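Long-range contact in EpsJ (Vibrio vulnificus, PDB 2RET), which is a pseudopilin that pairs with EpsI and probably forms part of the pseudopilus of the type 2 secretion system: residues Trp54-Gly65 and Val122-Tyr130. Residues are numbered along the deposited sequence; the frame is centred on the assembly and turned at random.
Sequences WADYLLDSDNKG and VEELNVRFY
Trp-54 lays one face of its indole over Val-127: CB of Val-127 sits 3.8 Å from the centroid of the Trp-54 six-membered ring and 11° off its normal, a CH-pi contact. With CG anti to the backbone N (chi1 173°), the indole is carried across to strand 122-130, where Val-127 CG2 meets Trp-54 CZ3 at 3.7 Å. Phe-129 turns an edge to the same face, over the five-membered ring; centroids 5.2 Å apart and planes at 74° define an edge-to-face pair. On the opposite face, CD of Lys-64 lies 3.7 Å above the indole plane, so the ring is held between Val-127 and an aliphatic lysine chain. That chain, bent at chi2 and chi4, brings NZ to Asp-56 OD1 in a 2.9 Å salt bridge, met from above the carboxylate plane, while Lys-64 CB rests 3.5 Å from Leu-125 O. Leu-125 CD2 extends the apolar patch to Trp-54 CZ3, 4.1 Å away. The segment 54-65 links neighbouring antiparallel strands of one sheet, and strand 122-130 belongs to the other, so side-chain packing joins the two sheets of this pseudopilin. A weak hydrogen bond to Asn-137 O gives Trp-54 NE1 a polar partner. What crosses between the sheets is mainly an indole packed against aliphatic carbon on both faces and an aromatic edge on one, with the Lys-64 charge probably offset in part by Asp-56 of its own segment.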
ATOM      1  N   TRP B  54      -5.553 -18.926  23.019  1.00 13.73           N
ATOM      2  CA  TRP B  54      -4.507 -19.886  23.357  1.00 14.48           C
ATOM      3  C   TRP B  54      -4.836 -20.487  24.727  1.00 14.46           C
ATOM      4  O   TRP B  54      -4.702 -19.827  25.747  1.00 14.77           O
ATOM      5  CB  TRP B  54      -3.122 -19.233  23.384  1.00 13.45           C
ATOM      6  CG  TRP B  54      -2.021 -20.151  23.905  1.00 12.51           C
ATOM      7  CD1 TRP B  54      -1.252 -19.964  25.040  1.00 13.67           C
ATOM      8  CD2 TRP B  54      -1.557 -21.364  23.317  1.00  9.34           C
ATOM      9  NE1 TRP B  54      -0.352 -20.996  25.182  1.00 11.93           N
ATOM     10  CE2 TRP B  54      -0.520 -21.866  24.139  1.00 10.34           C
ATOM     11  CE3 TRP B  54      -1.927 -22.089  22.188  1.00 13.11           C
ATOM     12  CZ2 TRP B  54       0.128 -23.050  23.867  1.00 11.79           C
ATOM     13  CZ3 TRP B  54      -1.268 -23.247  21.900  1.00 13.46           C
ATOM     14  CH2 TRP B  54      -0.245 -23.725  22.730  1.00 13.62           C
ATOM     15  N   ALA B  55      -5.314 -21.724  24.732  1.00 15.13           N
ATOM     16  CA  ALA B  55      -5.750 -22.348  26.000  1.00 15.34           C
ATOM     17  C   ALA B  55      -5.816 -23.835  25.862  1.00 14.97           C
ATOM     18  O   ALA B  55      -5.967 -24.354  24.764  1.00 15.41           O
ATOM     19  CB  ALA B  55      -7.116 -21.802  26.451  1.00 15.12           C
ATOM     20  N   ASP B  56      -5.679 -24.519  26.993  1.00 15.64           N
ATOM     21  CA  ASP B  56      -5.944 -25.948  27.074  1.00 15.13           C
ATOM     22  C   ASP B  56      -7.363 -26.201  26.590  1.00 15.16           C
ATOM     23  O   ASP B  56      -8.282 -25.456  26.931  1.00 15.45           O
ATOM     24  CB  ASP B  56      -5.786 -26.446  28.503  1.00 15.50           C
ATOM     25  CG  ASP B  56      -4.335 -26.714  28.883  1.00 15.50           C
ATOM     26  OD1 ASP B  56      -3.470 -26.998  28.029  1.00 17.92           O
ATOM     27  OD2 ASP B  56      -4.040 -26.637  30.067  1.00 21.85           O
ATOM     28  N   TYR B  57      -7.530 -27.231  25.766  1.00 14.61           N
ATOM     29  CA  TYR B  57      -8.846 -27.676  25.323  1.00 14.58           C
ATOM     30  C   TYR B  57      -9.588 -26.688  24.380  1.00 15.06           C
ATOM     31  O   TYR B  57     -10.729 -26.949  24.022  1.00 13.85           O
ATOM     32  CB  TYR B  57      -9.714 -28.112  26.514  1.00 13.72           C
ATOM     33  CG  TYR B  57      -8.904 -28.793  27.595  1.00 14.24           C
ATOM     34  CD1 TYR B  57      -8.944 -28.340  28.913  1.00 15.02           C
ATOM     35  CD2 TYR B  57      -8.057 -29.860  27.301  1.00 13.85           C
ATOM     36  CE1 TYR B  57      -8.176 -28.945  29.918  1.00 14.36           C
ATOM     37  CE2 TYR B  57      -7.279 -30.457  28.297  1.00 12.36           C
ATOM     38  CZ  TYR B  57      -7.349 -29.991  29.602  1.00 13.42           C
ATOM     39  OH  TYR B  57      -6.587 -30.559  30.590  1.00 12.48           O
ATOM     40  N   LEU B  58      -8.930 -25.608  23.926  1.00 16.19           N
ATOM     41  CA  LEU B  58      -9.545 -24.747  22.923  1.00 16.82           C
ATOM     42  C   LEU B  58      -9.865 -25.569  21.678  1.00 17.42           C
ATOM     43  O   LEU B  58      -9.080 -26.444  21.257  1.00 16.06           O
ATOM     44  CB  LEU B  58      -8.630 -23.589  22.498  1.00 17.51           C
ATOM     45  CG  LEU B  58      -9.419 -22.389  21.917  1.00 18.50           C
ATOM     46  CD1 LEU B  58     -10.002 -21.553  23.134  1.00 15.03           C
ATOM     47  CD2 LEU B  58      -8.599 -21.524  20.958  1.00 16.30           C
ATOM     48  N   LEU B  59     -11.027 -25.276  21.103  1.00 17.99           N
ATOM     49  CA  LEU B  59     -11.544 -25.973  19.932  1.00 18.61           C
ATOM     50  C   LEU B  59     -11.620 -27.485  20.160  1.00 18.08           C
ATOM     51  O   LEU B  59     -11.481 -28.252  19.222  1.00 17.55           O
ATOM     52  CB  LEU B  59     -10.687 -25.659  18.695  1.00 18.92           C
ATOM     53  CG  LEU B  59     -10.380 -24.176  18.371  1.00 20.80           C
ATOM     54  CD1 LEU B  59      -9.440 -24.095  17.193  1.00 20.45           C
ATOM     55  CD2 LEU B  59     -11.654 -23.347  18.110  1.00 18.64           C
ATOM     56  N   ASP B  60     -11.813 -27.905  21.411  1.00 18.40           N
ATOM     57  CA  ASP B  60     -11.919 -29.322  21.743  1.00 18.46           C
ATOM     58  C   ASP B  60     -10.593 -30.078  21.572  1.00 17.93           C
ATOM     59  O   ASP B  60     -10.584 -31.289  21.490  1.00 17.87           O
ATOM     60  CB  ASP B  60     -13.028 -29.978  20.893  1.00 19.59           C
ATOM     61  CG  ASP B  60     -13.434 -31.350  21.394  1.00 22.90           C
ATOM     62  OD1 ASP B  60     -13.263 -31.624  22.601  1.00 27.82           O
ATOM     63  OD2 ASP B  60     -13.921 -32.164  20.573  1.00 28.82           O
ATOM     64  N   SER B  61      -9.470 -29.366  21.572  1.00 17.02           N
ATOM     65  CA  SER B  61      -8.174 -30.000  21.560  1.00 16.58           C
ATOM     66  C   SER B  61      -8.019 -30.962  22.746  1.00 16.76           C
ATOM     67  O   SER B  61      -8.602 -30.717  23.793  1.00 16.17           O
ATOM     68  CB  SER B  61      -7.071 -28.932  21.597  1.00 16.16           C
ATOM     69  OG  SER B  61      -5.816 -29.530  21.419  1.00 14.79           O
ATOM     70  N   ASP B  62      -7.280 -32.073  22.548  1.00 17.88           N
ATOM     71  CA  ASP B  62      -6.865 -32.996  23.644  1.00 18.38           C
ATOM     72  C   ASP B  62      -5.759 -32.347  24.486  1.00 18.77           C
ATOM     73  O   ASP B  62      -5.505 -32.781  25.597  1.00 18.59           O
ATOM     74  CB  ASP B  62      -6.272 -34.324  23.141  1.00 18.65           C
ATOM     75  CG  ASP B  62      -7.238 -35.167  22.310  1.00 19.65           C
ATOM     76  OD1 ASP B  62      -8.453 -34.945  22.337  1.00 21.62           O
ATOM     77  OD2 ASP B  62      -6.747 -36.072  21.602  1.00 20.85           O
ATOM     78  N   ASN B  63      -5.048 -31.352  23.946  1.00 19.13           N
ATOM     79  CA  ASN B  63      -4.242 -30.490  24.807  1.00 19.40           C
ATOM     80  C   ASN B  63      -4.428 -29.028  24.434  1.00 18.13           C
ATOM     81  O   ASN B  63      -5.539 -28.510  24.535  1.00 17.90           O
ATOM     82  CB  ASN B  63      -2.771 -30.959  24.919  1.00 20.36           C
ATOM     83  CG  ASN B  63      -2.144 -31.338  23.566  1.00 24.46           C
ATOM     84  OD1 ASN B  63      -2.300 -32.492  23.109  1.00 29.34           O
ATOM     85  ND2 ASN B  63      -1.391 -30.380  22.935  1.00 24.86           N
ATOM     86  N   LYS B  64      -3.371 -28.345  24.021  1.00 17.27           N
ATOM     87  CA  LYS B  64      -3.486 -26.921  23.726  1.00 17.07           C
ATOM     88  C   LYS B  64      -4.155 -26.702  22.417  1.00 15.62           C
ATOM     89  O   LYS B  64      -4.051 -27.541  21.524  1.00 14.70           O
ATOM     90  CB  LYS B  64      -2.123 -26.256  23.708  1.00 17.33           C
ATOM     91  CG  LYS B  64      -1.635 -25.965  25.088  1.00 17.68           C
ATOM     92  CD  LYS B  64      -2.455 -24.851  25.733  1.00 18.38           C
ATOM     93  CE  LYS B  64      -1.745 -24.330  26.958  1.00 20.37           C
ATOM     94  NZ  LYS B  64      -1.034 -25.414  27.652  1.00 17.91           N
ATOM     95  N   GLY B  65      -4.871 -25.590  22.329  1.00 14.85           N
ATOM     96  CA  GLY B  65      -5.318 -25.063  21.037  1.00 15.05           C
ATOM     97  C   GLY B  65      -5.090 -23.583  20.848  1.00 14.50           C
ATOM     98  O   GLY B  65      -5.013 -22.849  21.807  1.00 14.01           O
ATOM     99  N   VAL B 122       1.432 -36.402  16.302  1.00 15.28           N
ATOM    100  CA  VAL B 122       1.858 -35.158  16.947  1.00 15.20           C
ATOM    101  C   VAL B 122       1.352 -35.252  18.368  1.00 16.15           C
ATOM    102  O   VAL B 122       0.176 -35.361  18.582  1.00 16.99           O
ATOM    103  CB  VAL B 122       1.308 -33.909  16.219  1.00 14.78           C
ATOM    104  CG1 VAL B 122       1.569 -32.636  17.029  1.00 13.18           C
ATOM    105  CG2 VAL B 122       1.970 -33.785  14.847  1.00 14.41           C
ATOM    106  N   GLU B 123       2.235 -35.261  19.338  1.00 16.88           N
ATOM    107  CA  GLU B 123       1.813 -35.423  20.712  1.00 18.17           C
ATOM    108  C   GLU B 123       1.340 -34.100  21.318  1.00 18.17           C
ATOM    109  O   GLU B 123       0.341 -34.054  22.062  1.00 19.26           O
ATOM    110  CB  GLU B 123       2.961 -36.009  21.539  1.00 18.62           C
ATOM    111  CG  GLU B 123       3.257 -37.487  21.200  1.00 21.25           C
ATOM    112  CD  GLU B 123       4.606 -37.972  21.696  1.00 24.21           C
ATOM    113  OE1 GLU B 123       5.359 -37.176  22.301  1.00 26.24           O
ATOM    114  OE2 GLU B 123       4.908 -39.168  21.487  1.00 27.10           O
ATOM    115  N   GLU B 124       2.040 -33.023  20.979  1.00 17.53           N
ATOM    116  CA  GLU B 124       1.884 -31.755  21.675  1.00 17.18           C
ATOM    117  C   GLU B 124       1.997 -30.640  20.664  1.00 16.24           C
ATOM    118  O   GLU B 124       2.643 -30.793  19.617  1.00 14.91           O
ATOM    119  CB  GLU B 124       2.950 -31.597  22.783  1.00 18.28           C
ATOM    120  CG  GLU B 124       2.618 -30.496  23.790  1.00 22.47           C
ATOM    121  CD  GLU B 124       3.681 -30.297  24.864  1.00 27.65           C
ATOM    122  OE1 GLU B 124       4.246 -31.309  25.369  1.00 28.74           O
ATOM    123  OE2 GLU B 124       3.933 -29.113  25.221  1.00 31.49           O
ATOM    124  N   LEU B 125       1.268 -29.575  20.992  1.00 15.05           N
ATOM    125  CA  LEU B 125       1.338 -28.269  20.428  1.00 14.55           C
ATOM    126  C   LEU B 125       1.695 -27.309  21.565  1.00 13.56           C
ATOM    127  O   LEU B 125       0.989 -27.235  22.528  1.00 12.76           O
ATOM    128  CB  LEU B 125      -0.036 -27.893  19.827  1.00 14.93           C
ATOM    129  CG  LEU B 125      -0.234 -26.439  19.358  1.00 15.72           C
ATOM    130  CD1 LEU B 125       0.720 -26.121  18.225  1.00 11.14           C
ATOM    131  CD2 LEU B 125      -1.702 -26.131  18.969  1.00 15.03           C
ATOM    132  N   ASN B 126       2.796 -26.586  21.425  1.00 13.65           N
ATOM    133  CA  ASN B 126       3.141 -25.496  22.322  1.00 14.82           C
ATOM    134  C   ASN B 126       3.510 -24.194  21.583  1.00 14.26           C
ATOM    135  O   ASN B 126       4.271 -24.201  20.642  1.00 14.96           O
ATOM    136  CB  ASN B 126       4.301 -25.886  23.220  1.00 15.39           C
ATOM    137  CG  ASN B 126       4.488 -24.908  24.376  1.00 19.14           C
ATOM    138  OD1 ASN B 126       3.541 -24.576  25.114  1.00 20.91           O
ATOM    139  ND2 ASN B 126       5.708 -24.427  24.525  1.00 24.14           N
ATOM    140  N   VAL B 127       2.992 -23.083  22.065  1.00 13.63           N
ATOM    141  CA  VAL B 127       3.190 -21.782  21.445  1.00 13.57           C
ATOM    142  C   VAL B 127       3.682 -20.803  22.489  1.00 13.24           C
ATOM    143  O   VAL B 127       3.197 -20.799  23.623  1.00 12.58           O
ATOM    144  CB  VAL B 127       1.907 -21.260  20.762  1.00 13.86           C
ATOM    145  CG1 VAL B 127       2.163 -19.872  20.137  1.00 15.49           C
ATOM    146  CG2 VAL B 127       1.425 -22.234  19.624  1.00 12.51           C
ATOM    147  N   ARG B 128       4.677 -20.003  22.100  1.00 13.35           N
ATOM    148  CA  ARG B 128       5.252 -18.963  22.934  1.00 12.50           C
ATOM    149  C   ARG B 128       5.239 -17.655  22.183  1.00 11.87           C
ATOM    150  O   ARG B 128       5.278 -17.621  20.975  1.00 11.76           O
ATOM    151  CB  ARG B 128       6.650 -19.321  23.346  1.00 12.73           C
ATOM    152  CG  ARG B 128       6.693 -20.437  24.358  1.00 16.40           C
ATOM    153  CD  ARG B 128       7.989 -21.179  24.268  1.00 19.85           C
ATOM    154  NE  ARG B 128       8.978 -20.588  25.143  1.00 21.43           N
ATOM    155  CZ  ARG B 128      10.184 -20.144  24.791  1.00 23.93           C
ATOM    156  NH1 ARG B 128      10.630 -20.196  23.528  1.00 26.05           N
ATOM    157  NH2 ARG B 128      10.962 -19.625  25.737  1.00 24.05           N
ATOM    158  N   PHE B 129       5.165 -16.570  22.936  1.00 11.53           N
ATOM    159  CA  PHE B 129       4.915 -15.262  22.409  1.00 11.27           C
ATOM    160  C   PHE B 129       6.030 -14.364  22.883  1.00 11.38           C
ATOM    161  O   PHE B 129       6.357 -14.328  24.083  1.00 11.56           O
ATOM    162  CB  PHE B 129       3.563 -14.775  22.928  1.00 11.70           C
ATOM    163  CG  PHE B 129       2.456 -15.769  22.732  1.00 10.69           C
ATOM    164  CD1 PHE B 129       2.108 -16.650  23.750  1.00 11.84           C
ATOM    165  CD2 PHE B 129       1.790 -15.850  21.517  1.00 12.83           C
ATOM    166  CE1 PHE B 129       1.092 -17.573  23.583  1.00 11.80           C
ATOM    167  CE2 PHE B 129       0.770 -16.781  21.324  1.00 12.54           C
ATOM    168  CZ  PHE B 129       0.406 -17.632  22.367  1.00 13.09           C
ATOM    169  N   TYR B 130       6.632 -13.671  21.938  1.00 11.79           N
ATOM    170  CA  TYR B 130       7.653 -12.707  22.224  1.00 13.52           C
ATOM    171  C   TYR B 130       7.046 -11.350  22.514  1.00 14.47           C
ATOM    172  O   TYR B 130       6.462 -10.711  21.619  1.00 14.82           O
ATOM    173  CB  TYR B 130       8.659 -12.581  21.077  1.00 13.92           C
ATOM    174  CG  TYR B 130       9.906 -11.820  21.486  1.00 14.96           C
ATOM    175  CD1 TYR B 130      10.751 -12.317  22.473  1.00 17.57           C
ATOM    176  CD2 TYR B 130      10.240 -10.617  20.900  1.00 15.58           C
ATOM    177  CE1 TYR B 130      11.888 -11.641  22.854  1.00 17.78           C
ATOM    178  CE2 TYR B 130      11.384  -9.929  21.285  1.00 17.21           C
ATOM    179  CZ  TYR B 130      12.197 -10.447  22.260  1.00 17.12           C
ATOM    180  OH  TYR B 130      13.318  -9.778  22.653  1.00 18.01           O
TER